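Local coordinates for hydrazine synthase alpha subunit (Candidatus Kuenenia stuttgartiensis, PDB 5C2V), which forms part of the hydrazine synthase complex and condenses hydroxylamine, made in the gamma subunit, with ammonia to yield hydrazine, at residues P591-F599 with K606-V614; P668-V677 with Y685-L693. All blocks are in the same frame, centred on the assembly; numbering follows the deposited sequence.

Contact 1: residues P591-F599 with K606-V614; sequences PFAFRYLKF and KGVKHGEDV
Phe594 lays its ring against two residues of 606-614. Val608 CG2 stands over the middle of one ring face in a CH-pi contact, 3.6 Å from the Phe594 ring centroid and almost on its normal. The imidazole of His610, whose ND1 is held by Glu634, meets the ring obliquely, with Phe594 CE2 3.4 Å from His610 CE1. Arg595, with CG anti to its own N (chi1 169°), runs its methylenes beside the bare backbone of Gly611, Arg595 CD reaching Gly611 CA at 3.6 Å. The same arginine puts CG over the face of the Tyr596 ring. Both Arg595 and Tyr596 oppose Lys609, forming a classic beta bulge where the two-stranded antiparallel hairpin of 596-599 and 605-609 begins. Tyr596 and Lys609 exchange two backbone hydrogen bonds. Leu597 sits in a non-hydrogen-bonded pair with Val608, and its side chain touches Tyr755 of helix 751-762. A second classic bulge, Lys606 and Gly607 opposite Lys598, follows; Lys598 O takes both their N-H groups from one face of its carbonyl plane. Across the strands Lys598 CG packs 3.9 Å from Lys609 CB, the two lysine chains crossing at about a right angle.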
ATOM      1  N   PRO D 591      31.716 -16.775  19.796  1.00 60.11           N
ATOM      2  CA  PRO D 591      30.907 -17.928  20.212  1.00 61.16           C
ATOM      3  C   PRO D 591      29.935 -18.401  19.134  1.00 61.56           C
ATOM      4  O   PRO D 591      29.412 -17.589  18.369  1.00 58.87           O
ATOM      5  CB  PRO D 591      30.136 -17.399  21.430  1.00 48.76           C
ATOM      6  CG  PRO D 591      30.901 -16.203  21.889  1.00 57.48           C
ATOM      7  CD  PRO D 591      31.469 -15.598  20.645  1.00 52.30           C
ATOM      8  N   PHE D 592      29.706 -19.709  19.077  1.00 65.88           N
ATOM      9  CA  PHE D 592      28.723 -20.284  18.165  1.00 61.83           C
ATOM     10  C   PHE D 592      27.311 -20.131  18.721  1.00 66.76           C
ATOM     11  O   PHE D 592      27.127 -19.992  19.930  1.00 65.30           O
ATOM     12  CB  PHE D 592      29.035 -21.757  17.898  1.00 52.64           C
ATOM     13  CG  PHE D 592      30.249 -21.970  17.042  1.00 64.14           C
ATOM     14  CD1 PHE D 592      31.506 -22.078  17.613  1.00 69.14           C
ATOM     15  CD2 PHE D 592      30.135 -22.056  15.664  1.00 63.00           C
ATOM     16  CE1 PHE D 592      32.626 -22.270  16.829  1.00 62.66           C
ATOM     17  CE2 PHE D 592      31.252 -22.248  14.873  1.00 72.42           C
ATOM     18  CZ  PHE D 592      32.499 -22.356  15.456  1.00 68.30           C
ATOM     19  N   ALA D 593      26.322 -20.147  17.832  1.00 62.19           N
ATOM     20  CA  ALA D 593      24.927 -19.989  18.229  1.00 50.28           C
ATOM     21  C   ALA D 593      24.493 -21.076  19.211  1.00 49.15           C
ATOM     22  O   ALA D 593      24.628 -22.268  18.936  1.00 59.85           O
ATOM     23  CB  ALA D 593      24.027 -19.995  17.004  1.00 44.51           C
ATOM     24  N   PHE D 594      23.967 -20.649  20.354  1.00 44.38           N
ATOM     25  CA  PHE D 594      23.542 -21.570  21.403  1.00 53.24           C
ATOM     26  C   PHE D 594      22.183 -22.177  21.076  1.00 74.89           C
ATOM     27  O   PHE D 594      21.356 -21.549  20.418  1.00 62.68           O
ATOM     28  CB  PHE D 594      23.493 -20.856  22.756  1.00 65.36           C
ATOM     29  CG  PHE D 594      24.825 -20.330  23.216  1.00 65.04           C
ATOM     30  CD1 PHE D 594      25.322 -19.133  22.724  1.00 56.67           C
ATOM     31  CD2 PHE D 594      25.575 -21.028  24.147  1.00 72.31           C
ATOM     32  CE1 PHE D 594      26.545 -18.647  23.146  1.00 63.23           C
ATOM     33  CE2 PHE D 594      26.799 -20.545  24.575  1.00 66.31           C
ATOM     34  CZ  PHE D 594      27.284 -19.354  24.073  1.00 54.20           C
ATOM     35  N   ARG D 595      21.955 -23.399  21.544  1.00 62.52           N
ATOM     36  CA  ARG D 595      20.725 -24.116  21.226  1.00 67.38           C
ATOM     37  C   ARG D 595      19.530 -23.657  22.063  1.00 68.44           C
ATOM     38  O   ARG D 595      18.432 -23.483  21.536  1.00 58.13           O
ATOM     39  CB  ARG D 595      20.936 -25.623  21.401  1.00 64.75           C
ATOM     40  CG  ARG D 595      19.656 -26.440  21.354  1.00 74.51           C
ATOM     41  CD  ARG D 595      19.944 -27.929  21.267  1.00 61.49           C
ATOM     42  NE  ARG D 595      20.069 -28.382  19.885  1.00 72.17           N
ATOM     43  CZ  ARG D 595      19.250 -29.259  19.313  1.00 56.65           C
ATOM     44  NH1 ARG D 595      18.250 -29.784  20.007  1.00 57.56           N
ATOM     45  NH2 ARG D 595      19.434 -29.614  18.050  1.00 43.72           N
ATOM     46  N   TYR D 596      19.741 -23.454  23.361  1.00 74.72           N
ATOM     47  CA  TYR D 596      18.629 -23.152  24.261  1.00 51.87           C
ATOM     48  C   TYR D 596      18.772 -21.817  24.991  1.00 66.34           C
ATOM     49  O   TYR D 596      19.762 -21.105  24.824  1.00 69.62           O
ATOM     50  CB  TYR D 596      18.473 -24.271  25.293  1.00 66.55           C
ATOM     51  CG  TYR D 596      18.077 -25.608  24.707  1.00 80.40           C
ATOM     52  CD1 TYR D 596      17.100 -25.697  23.723  1.00 62.07           C
ATOM     53  CD2 TYR D 596      18.683 -26.780  25.138  1.00 79.67           C
ATOM     54  CE1 TYR D 596      16.736 -26.920  23.189  1.00 77.73           C
ATOM     55  CE2 TYR D 596      18.328 -28.004  24.609  1.00 74.77           C
ATOM     56  CZ  TYR D 596      17.354 -28.070  23.634  1.00 78.77           C
ATOM     57  OH  TYR D 596      16.999 -29.289  23.106  1.00 73.87           O
ATOM     58  N   LEU D 597      17.767 -21.497  25.803  1.00 72.78           N
ATOM     59  CA  LEU D 597      17.797 -20.314  26.656  1.00 56.79           C
ATOM     60  C   LEU D 597      17.674 -20.679  28.125  1.00 60.06           C
ATOM     61  O   LEU D 597      17.169 -21.746  28.473  1.00 68.12           O
ATOM     62  CB  LEU D 597      16.673 -19.339  26.297  1.00 55.72           C
ATOM     63  CG  LEU D 597      17.037 -18.191  25.363  1.00 55.71           C
ATOM     64  CD1 LEU D 597      17.140 -18.729  23.971  1.00 71.18           C
ATOM     65  CD2 LEU D 597      16.011 -17.069  25.433  1.00 57.57           C
ATOM     66  N   LYS D 598      18.136 -19.777  28.981  1.00 65.40           N
ATOM     67  CA  LYS D 598      17.914 -19.896  30.411  1.00 61.04           C
ATOM     68  C   LYS D 598      17.096 -18.706  30.894  1.00 62.01           C
ATOM     69  O   LYS D 598      17.396 -17.558  30.552  1.00 58.03           O
ATOM     70  CB  LYS D 598      19.240 -19.988  31.168  1.00 61.32           C
ATOM     71  CG  LYS D 598      19.987 -21.292  30.938  1.00 80.11           C
ATOM     72  CD  LYS D 598      21.166 -21.432  31.885  1.00 88.05           C
ATOM     73  CE  LYS D 598      22.226 -20.380  31.612  1.00 85.15           C
ATOM     74  NZ  LYS D 598      23.428 -20.578  32.469  1.00 76.66           N
ATOM     75  N   PHE D 599      16.056 -18.993  31.670  1.00 54.85           N
ATOM     76  CA  PHE D 599      15.200 -17.962  32.245  1.00 59.82           C
ATOM     77  C   PHE D 599      15.243 -18.023  33.766  1.00 67.68           C
ATOM     78  O   PHE D 599      15.555 -19.065  34.342  1.00 62.84           O
ATOM     79  CB  PHE D 599      13.753 -18.117  31.766  1.00 51.86           C
ATOM     80  CG  PHE D 599      13.596 -18.101  30.272  1.00 49.03           C
ATOM     81  CD1 PHE D 599      13.440 -16.906  29.591  1.00 41.74           C
ATOM     82  CD2 PHE D 599      13.585 -19.284  29.552  1.00 44.22           C
ATOM     83  CE1 PHE D 599      13.288 -16.890  28.217  1.00 39.29           C
ATOM     84  CE2 PHE D 599      13.433 -19.274  28.178  1.00 47.23           C
ATOM     85  CZ  PHE D 599      13.284 -18.076  27.511  1.00 46.78           C
ATOM     86  N   LYS D 606      17.556 -15.124  31.549  1.00 59.00           N
ATOM     87  CA  LYS D 606      18.768 -15.315  32.341  1.00 57.51           C
ATOM     88  C   LYS D 606      20.015 -15.355  31.463  1.00 62.01           C
ATOM     89  O   LYS D 606      21.037 -14.752  31.792  1.00 55.73           O
ATOM     90  CB  LYS D 606      18.672 -16.591  33.180  1.00 59.84           C
ATOM     91  CG  LYS D 606      19.870 -16.836  34.078  1.00 54.15           C
ATOM     92  CD  LYS D 606      19.668 -18.075  34.932  1.00 56.09           C
ATOM     93  CE  LYS D 606      18.445 -17.931  35.823  1.00 57.40           C
ATOM     94  NZ  LYS D 606      18.216 -19.140  36.660  1.00 76.24           N
ATOM     95  N   GLY D 607      19.926 -16.072  30.343  1.00 71.54           N
ATOM     96  CA  GLY D 607      21.079 -16.248  29.474  1.00 50.63           C
ATOM     97  C   GLY D 607      20.906 -17.264  28.358  1.00 62.21           C
ATOM     98  O   GLY D 607      19.786 -17.613  27.985  1.00 58.75           O
ATOM     99  N   VAL D 608      22.029 -17.740  27.824  1.00 68.56           N
ATOM    100  CA  VAL D 608      22.031 -18.710  26.729  1.00 57.37           C
ATOM    101  C   VAL D 608      22.545 -20.067  27.206  1.00 64.41           C
ATOM    102  O   VAL D 608      23.337 -20.142  28.144  1.00 64.77           O
ATOM    103  CB  VAL D 608      22.892 -18.229  25.546  1.00 53.69           C
ATOM    104  CG1 VAL D 608      22.224 -17.057  24.843  1.00 71.85           C
ATOM    105  CG2 VAL D 608      24.288 -17.852  26.020  1.00 58.50           C
ATOM    106  N   LYS D 609      22.090 -21.137  26.560  1.00 58.00           N
ATOM    107  CA  LYS D 609      22.412 -22.486  27.018  1.00 52.60           C
ATOM    108  C   LYS D 609      22.872 -23.413  25.893  1.00 74.32           C
ATOM    109  O   LYS D 609      22.268 -23.457  24.818  1.00 74.35           O
ATOM    110  CB  LYS D 609      21.200 -23.095  27.724  1.00 62.31           C
ATOM    111  CG  LYS D 609      21.491 -24.386  28.466  1.00 65.57           C
ATOM    112  CD  LYS D 609      20.243 -24.906  29.157  1.00 63.78           C
ATOM    113  CE  LYS D 609      20.558 -26.098  30.042  1.00 69.66           C
ATOM    114  NZ  LYS D 609      21.527 -25.744  31.116  1.00 72.68           N
ATOM    115  N   HIS D 610      23.943 -24.160  26.161  1.00 69.18           N
ATOM    116  CA  HIS D 610      24.485 -25.129  25.212  1.00 67.38           C
ATOM    117  C   HIS D 610      23.548 -26.313  25.005  1.00 67.75           C
ATOM    118  O   HIS D 610      22.816 -26.706  25.914  1.00 60.45           O
ATOM    119  CB  HIS D 610      25.850 -25.639  25.686  1.00 74.68           C
ATOM    120  CG  HIS D 610      26.986 -24.709  25.391  1.00 66.37           C
ATOM    121  ND1 HIS D 610      27.318 -24.323  24.110  1.00 69.81           N
ATOM    122  CD2 HIS D 610      27.874 -24.101  26.211  1.00 46.17           C
ATOM    123  CE1 HIS D 610      28.359 -23.511  24.155  1.00 59.46           C
ATOM    124  NE2 HIS D 610      28.716 -23.359  25.417  1.00 53.83           N
ATOM    125  N   GLY D 611      23.584 -26.884  23.804  1.00 63.96           N
ATOM    126  CA  GLY D 611      22.788 -28.056  23.488  1.00 66.73           C
ATOM    127  C   GLY D 611      23.635 -29.312  23.438  1.00 72.72           C
ATOM    128  O   GLY D 611      24.765 -29.323  23.926  1.00 67.55           O
ATOM    129  N   GLU D 612      23.091 -30.374  22.849  1.00 80.23           N
ATOM    130  CA  GLU D 612      23.812 -31.638  22.766  1.00 62.22           C
ATOM    131  C   GLU D 612      24.803 -31.645  21.611  1.00 82.44           C
ATOM    132  O   GLU D 612      25.768 -32.409  21.626  1.00 81.49           O
ATOM    133  CB  GLU D 612      22.840 -32.814  22.624  1.00 69.72           C
ATOM    134  CG  GLU D 612      23.437 -34.180  22.984  1.00 87.33           C
ATOM    135  CD  GLU D 612      24.206 -34.823  21.842  1.00106.32           C
ATOM    136  OE1 GLU D 612      24.003 -34.414  20.680  1.00101.08           O
ATOM    137  OE2 GLU D 612      25.026 -35.729  22.106  1.00100.70           O
ATOM    138  N   ASP D 613      24.613 -30.774  20.626  1.00 75.11           N
ATOM    139  CA  ASP D 613      25.496 -30.852  19.478  1.00 67.61           C
ATOM    140  C   ASP D 613      26.695 -29.982  19.790  1.00 78.72           C
ATOM    141  O   ASP D 613      26.661 -28.757  19.669  1.00 68.85           O
ATOM    142  CB  ASP D 613      24.779 -30.386  18.207  1.00 51.55           C
ATOM    143  CG  ASP D 613      25.688 -30.363  16.993  1.00 73.19           C
ATOM    144  OD1 ASP D 613      26.571 -31.240  16.890  1.00 82.09           O
ATOM    145  OD2 ASP D 613      25.515 -29.467  16.139  1.00 64.60           O
ATOM    146  N   VAL D 614      27.765 -30.663  20.185  1.00 91.92           N
ATOM    147  CA  VAL D 614      29.025 -30.050  20.569  1.00 88.69           C
ATOM    148  C   VAL D 614      30.152 -30.967  20.118  1.00 85.87           C
ATOM    149  O   VAL D 614      30.153 -32.155  20.442  1.00 70.20           O
ATOM    150  CB  VAL D 614      29.115 -29.809  22.095  1.00 78.71           C
ATOM    151  CG1 VAL D 614      30.499 -29.318  22.476  1.00 78.60           C
ATOM    152  CG2 VAL D 614      28.054 -28.816  22.557  1.00 82.69           C
TER

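Contact 2: residues P668-V677 with Y685-L693; sequences PNLGGGLELV and YSRAYNSLL
Asn669 and Arg687 lie against each other where the loop 668-677 first runs over helix 687-692. The amide nitrogen ND2 of Asn669 rests 3.4 Å from Arg687 CG, with the amide and guanidinium planes only 8° apart. Ser691 OG approaches Asn669 O to 2.8 Å, but Arg687 O competes for its single proton. On the buried side the packing is close and apolar: Leu670 CD2 lies 4.1 Å from Ala688 CB and also meets Leu692 CG, while Pro668 CB lies 4.0 Å from Ser691 CB. Around the type II' turn Gly672-Glu675 the fit is looser, and two waters bridge loop and helix. Ser686 is the N-cap, its OG bound to Gln651, and the next two N-H groups go to solvent molecules: one water accepts from Arg687 N and reaches the carbonyls of Gly673 and Glu675, another accepts from Ala688 N and reaches those of Gly671 and Gly673. Direct bonding resumes beyond the turn, where Val677 N gives a hydrogen bond of 2.9 Å to Tyr685 O. With CG1 anti to its N (chi1 177°), Val677 covers one face of the Arg687 guanidinium, Val677 CG1 coming 3.4 Å from Arg687 NH2. At the start of the loop, Pro668 O accepts from ND1 of His662, an axial ligand of the second heme, and Leu670 packs on Cys658, which binds that heme covalently; a proline carbonyl bonded to the heme histidine after the CXXCH motif is a feature of class I cytochromes c, and this loop is consistent with that fold.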
ATOM      1  N   PRO D 668     -11.074 -20.440  21.790  1.00 61.63           N
ATOM      2  CA  PRO D 668     -10.892 -21.244  20.576  1.00 45.36           C
ATOM      3  C   PRO D 668     -11.057 -22.734  20.859  1.00 56.28           C
ATOM      4  O   PRO D 668     -10.892 -23.148  22.006  1.00 46.52           O
ATOM      5  CB  PRO D 668      -9.459 -20.919  20.157  1.00 47.84           C
ATOM      6  CG  PRO D 668      -8.767 -20.637  21.444  1.00 57.17           C
ATOM      7  CD  PRO D 668      -9.786 -19.957  22.324  1.00 52.34           C
ATOM      8  N   ASN D 669     -11.369 -23.527  19.839  1.00 49.60           N
ATOM      9  CA  ASN D 669     -11.615 -24.943  20.066  1.00 49.56           C
ATOM     10  C   ASN D 669     -10.323 -25.727  19.895  1.00 55.90           C
ATOM     11  O   ASN D 669      -9.829 -25.911  18.782  1.00 54.74           O
ATOM     12  CB  ASN D 669     -12.695 -25.455  19.108  1.00 51.71           C
ATOM     13  CG  ASN D 669     -13.034 -26.916  19.329  1.00 49.76           C
ATOM     14  OD1 ASN D 669     -12.712 -27.493  20.367  1.00 61.86           O
ATOM     15  ND2 ASN D 669     -13.696 -27.521  18.349  1.00 55.79           N
ATOM     16  N   LEU D 670      -9.782 -26.183  21.019  1.00 49.95           N
ATOM     17  CA  LEU D 670      -8.485 -26.849  21.051  1.00 63.58           C
ATOM     18  C   LEU D 670      -8.586 -28.372  21.127  1.00 62.39           C
ATOM     19  O   LEU D 670      -7.570 -29.064  21.163  1.00 72.69           O
ATOM     20  CB  LEU D 670      -7.662 -26.308  22.219  1.00 57.21           C
ATOM     21  CG  LEU D 670      -7.507 -24.784  22.188  1.00 36.86           C
ATOM     22  CD1 LEU D 670      -6.666 -24.282  23.349  1.00 46.09           C
ATOM     23  CD2 LEU D 670      -6.919 -24.331  20.858  1.00 40.79           C
ATOM     24  N   GLY D 671      -9.809 -28.889  21.165  1.00 58.74           N
ATOM     25  CA  GLY D 671     -10.021 -30.320  21.296  1.00 49.70           C
ATOM     26  C   GLY D 671      -9.925 -31.058  19.975  1.00 54.71           C
ATOM     27  O   GLY D 671      -9.677 -30.453  18.933  1.00 46.95           O
ATOM     28  N   GLY D 672     -10.114 -32.373  20.020  1.00 50.20           N
ATOM     29  CA  GLY D 672     -10.123 -33.183  18.815  1.00 59.65           C
ATOM     30  C   GLY D 672      -8.808 -33.880  18.522  1.00 71.25           C
ATOM     31  O   GLY D 672      -8.735 -34.733  17.636  1.00 75.70           O
ATOM     32  N   GLY D 673      -7.767 -33.520  19.264  1.00 71.49           N
ATOM     33  CA  GLY D 673      -6.457 -34.116  19.074  1.00 51.05           C
ATOM     34  C   GLY D 673      -5.840 -33.771  17.731  1.00 63.20           C
ATOM     35  O   GLY D 673      -6.024 -32.667  17.218  1.00 63.40           O
ATOM     36  N   LEU D 674      -5.113 -34.724  17.158  1.00 66.70           N
ATOM     37  CA  LEU D 674      -4.418 -34.513  15.891  1.00 57.66           C
ATOM     38  C   LEU D 674      -5.273 -34.882  14.683  1.00 59.71           C
ATOM     39  O   LEU D 674      -4.796 -34.848  13.549  1.00 57.47           O
ATOM     40  CB  LEU D 674      -3.112 -35.309  15.860  1.00 68.13           C
ATOM     41  CG  LEU D 674      -1.884 -34.619  16.456  1.00 56.01           C
ATOM     42  CD1 LEU D 674      -0.707 -35.576  16.518  1.00 41.26           C
ATOM     43  CD2 LEU D 674      -1.529 -33.386  15.642  1.00 56.35           C
ATOM     44  N   GLU D 675      -6.529 -35.246  14.930  1.00 58.44           N
ATOM     45  CA  GLU D 675      -7.438 -35.619  13.851  1.00 57.95           C
ATOM     46  C   GLU D 675      -7.623 -34.471  12.865  1.00 57.33           C
ATOM     47  O   GLU D 675      -7.916 -33.341  13.256  1.00 54.14           O
ATOM     48  CB  GLU D 675      -8.792 -36.057  14.410  1.00 58.95           C
ATOM     49  CG  GLU D 675      -9.751 -36.579  13.350  1.00 57.91           C
ATOM     50  CD  GLU D 675     -11.008 -37.182  13.941  1.00 73.79           C
ATOM     51  OE1 GLU D 675     -11.201 -37.076  15.171  1.00 77.48           O
ATOM     52  OE2 GLU D 675     -11.804 -37.767  13.176  1.00 77.99           O
ATOM     53  N   LEU D 676      -7.446 -34.771  11.583  1.00 50.39           N
ATOM     54  CA  LEU D 676      -7.507 -33.759  10.536  1.00 40.45           C
ATOM     55  C   LEU D 676      -8.927 -33.244  10.325  1.00 66.68           C
ATOM     56  O   LEU D 676      -9.895 -34.000  10.416  1.00 70.11           O
ATOM     57  CB  LEU D 676      -6.954 -34.316   9.220  1.00 49.14           C
ATOM     58  CG  LEU D 676      -5.440 -34.268   8.988  1.00 65.74           C
ATOM     59  CD1 LEU D 676      -4.674 -35.074  10.030  1.00 61.47           C
ATOM     60  CD2 LEU D 676      -5.108 -34.757   7.586  1.00 65.07           C
ATOM     61  N   VAL D 677      -9.039 -31.950  10.044  1.00 55.84           N
ATOM     62  CA  VAL D 677     -10.331 -31.326   9.786  1.00 46.77           C
ATOM     63  C   VAL D 677     -10.447 -30.924   8.321  1.00 43.73           C
ATOM     64  O   VAL D 677      -9.621 -30.170   7.809  1.00 61.69           O
ATOM     65  CB  VAL D 677     -10.549 -30.086  10.674  1.00 48.94           C
ATOM     66  CG1 VAL D 677     -11.869 -29.413  10.330  1.00 50.02           C
ATOM     67  CG2 VAL D 677     -10.507 -30.471  12.144  1.00 45.16           C
ATOM     68  N   TYR D 685      -4.797 -29.882   8.520  1.00 51.84           N
ATOM     69  CA  TYR D 685      -4.423 -29.686   9.914  1.00 52.08           C
ATOM     70  C   TYR D 685      -5.520 -30.117  10.879  1.00 47.71           C
ATOM     71  O   TYR D 685      -6.610 -30.504  10.463  1.00 61.66           O
ATOM     72  CB  TYR D 685      -4.089 -28.214  10.156  1.00 52.46           C
ATOM     73  CG  TYR D 685      -3.418 -27.564   8.977  1.00 53.53           C
ATOM     74  CD1 TYR D 685      -2.084 -27.813   8.712  1.00 55.11           C
ATOM     75  CD2 TYR D 685      -4.101 -26.675   8.150  1.00 46.85           C
ATOM     76  CE1 TYR D 685      -1.450 -27.230   7.646  1.00 65.63           C
ATOM     77  CE2 TYR D 685      -3.468 -26.079   7.079  1.00 59.70           C
ATOM     78  CZ  TYR D 685      -2.143 -26.362   6.834  1.00 63.86           C
ATOM     79  OH  TYR D 685      -1.505 -25.772   5.772  1.00 80.95           O
ATOM     80  N   SER D 686      -5.228 -30.022  12.172  1.00 39.84           N
ATOM     81  CA  SER D 686      -6.176 -30.422  13.202  1.00 51.24           C
ATOM     82  C   SER D 686      -7.108 -29.274  13.577  1.00 56.11           C
ATOM     83  O   SER D 686      -7.069 -28.201  12.972  1.00 42.38           O
ATOM     84  CB  SER D 686      -5.439 -30.927  14.444  1.00 50.55           C
ATOM     85  OG  SER D 686      -4.606 -29.920  14.992  1.00 53.49           O
ATOM     86  N   ARG D 687      -7.945 -29.511  14.581  1.00 45.70           N
ATOM     87  CA  ARG D 687      -8.903 -28.511  15.039  1.00 46.52           C
ATOM     88  C   ARG D 687      -8.210 -27.332  15.715  1.00 54.79           C
ATOM     89  O   ARG D 687      -8.554 -26.174  15.469  1.00 41.86           O
ATOM     90  CB  ARG D 687      -9.914 -29.147  15.998  1.00 55.20           C
ATOM     91  CG  ARG D 687     -10.872 -28.156  16.639  1.00 57.84           C
ATOM     92  CD  ARG D 687     -11.661 -27.396  15.588  1.00 53.86           C
ATOM     93  NE  ARG D 687     -12.515 -28.280  14.803  1.00 55.90           N
ATOM     94  CZ  ARG D 687     -13.137 -27.916  13.685  1.00 59.51           C
ATOM     95  NH1 ARG D 687     -12.994 -26.683  13.218  1.00 33.58           N
ATOM     96  NH2 ARG D 687     -13.898 -28.785  13.035  1.00 53.67           N
ATOM     97  N   ALA D 688      -7.235 -27.633  16.568  1.00 52.30           N
ATOM     98  CA  ALA D 688      -6.524 -26.603  17.318  1.00 43.22           C
ATOM     99  C   ALA D 688      -5.761 -25.658  16.395  1.00 43.67           C
ATOM    100  O   ALA D 688      -5.761 -24.442  16.600  1.00 57.11           O
ATOM    101  CB  ALA D 688      -5.576 -27.243  18.321  1.00 49.10           C
ATOM    102  N   TYR D 689      -5.116 -26.218  15.376  1.00 43.86           N
ATOM    103  CA  TYR D 689      -4.355 -25.415  14.427  1.00 47.66           C
ATOM    104  C   TYR D 689      -5.278 -24.513  13.615  1.00 39.62           C
ATOM    105  O   TYR D 689      -4.988 -23.333  13.418  1.00 50.19           O
ATOM    106  CB  TYR D 689      -3.536 -26.307  13.490  1.00 41.50           C
ATOM    107  CG  TYR D 689      -2.577 -25.537  12.608  1.00 39.52           C
ATOM    108  CD1 TYR D 689      -2.950 -25.117  11.337  1.00 43.64           C
ATOM    109  CD2 TYR D 689      -1.297 -25.227  13.049  1.00 47.79           C
ATOM    110  CE1 TYR D 689      -2.077 -24.412  10.530  1.00 38.80           C
ATOM    111  CE2 TYR D 689      -0.416 -24.523  12.249  1.00 41.80           C
ATOM    112  CZ  TYR D 689      -0.811 -24.118  10.992  1.00 42.69           C
ATOM    113  OH  TYR D 689       0.065 -23.417  10.195  1.00 40.42           O
ATOM    114  N   ASN D 690      -6.385 -25.077  13.143  1.00 56.94           N
ATOM    115  CA  ASN D 690      -7.376 -24.308  12.397  1.00 45.71           C
ATOM    116  C   ASN D 690      -7.959 -23.180  13.238  1.00 45.47           C
ATOM    117  O   ASN D 690      -8.206 -22.082  12.738  1.00 45.19           O
ATOM    118  CB  ASN D 690      -8.499 -25.218  11.896  1.00 30.02           C
ATOM    119  CG  ASN D 690      -8.099 -26.020  10.674  1.00 44.52           C
ATOM    120  OD1 ASN D 690      -8.096 -25.507   9.554  1.00 41.33           O
ATOM    121  ND2 ASN D 690      -7.767 -27.289  10.880  1.00 49.88           N
ATOM    122  N   SER D 691      -8.172 -23.457  14.520  1.00 34.92           N
ATOM    123  CA  SER D 691      -8.701 -22.459  15.440  1.00 41.89           C
ATOM    124  C   SER D 691      -7.709 -21.322  15.661  1.00 48.35           C
ATOM    125  O   SER D 691      -8.051 -20.150  15.510  1.00 58.49           O
ATOM    126  CB  SER D 691      -9.060 -23.103  16.782  1.00 27.77           C
ATOM    127  OG  SER D 691     -10.081 -24.075  16.629  1.00 50.97           O
ATOM    128  N   LEU D 692      -6.475 -21.677  16.009  1.00 48.80           N
ATOM    129  CA  LEU D 692      -5.465 -20.688  16.376  1.00 43.94           C
ATOM    130  C   LEU D 692      -5.014 -19.816  15.203  1.00 38.57           C
ATOM    131  O   LEU D 692      -4.582 -18.682  15.400  1.00 41.53           O
ATOM    132  CB  LEU D 692      -4.254 -21.388  16.998  1.00 44.56           C
ATOM    133  CG  LEU D 692      -4.507 -22.020  18.369  1.00 44.29           C
ATOM    134  CD1 LEU D 692      -3.343 -22.905  18.787  1.00 34.49           C
ATOM    135  CD2 LEU D 692      -4.767 -20.940  19.409  1.00 28.10           C
ATOM    136  N   LEU D 693      -5.114 -20.346  13.988  1.00 34.72           N
ATOM    137  CA  LEU D 693      -4.668 -19.619  12.801  1.00 33.72           C
ATOM    138  C   LEU D 693      -5.804 -18.864  12.110  1.00 48.41           C
ATOM    139  O   LEU D 693      -5.609 -18.281  11.042  1.00 49.61           O
ATOM    140  CB  LEU D 693      -3.997 -20.576  11.811  1.00 35.40           C
ATOM    141  CG  LEU D 693      -2.501 -20.846  12.018  1.00 43.72           C
ATOM    142  CD1 LEU D 693      -1.712 -19.546  11.985  1.00 31.30           C
ATOM    143  CD2 LEU D 693      -2.230 -21.603  13.313  1.00 37.49           C
TER
HETATM  144  O   HOH W   1      -7.058 -30.140  17.723  1.00 58.13           O
HETATM  145  O   HOH W   2      -8.271 -32.158  15.432  1.00 60.77           O
HETATM  146  O   HOH W   3      -7.214 -28.616   7.538  1.00 50.15           O

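The two contacts follow one another along the chain without nesting or crossing. In contact 1, 591-599 turns back through a short connection to pair with 606-614; before the hairpin, Phe594 bonds through its backbone to Tyr508. The contact touches both strand 503-510 and helix 751-762, consistent with a place where the middle and C-terminal heme domains meet. The chain then passes through helix 646-657 and the heme-binding cysteines before contact 2 closes a second, compact loop against helix 687-692. The centres of the two contacts are about 32 Å apart and their nearest atoms about 19 Å, without touching. Helix 751-762 nevertheless meets Leu597 and Phe599 of contact 1 and Tyr689 and Leu693 of segment 685-693.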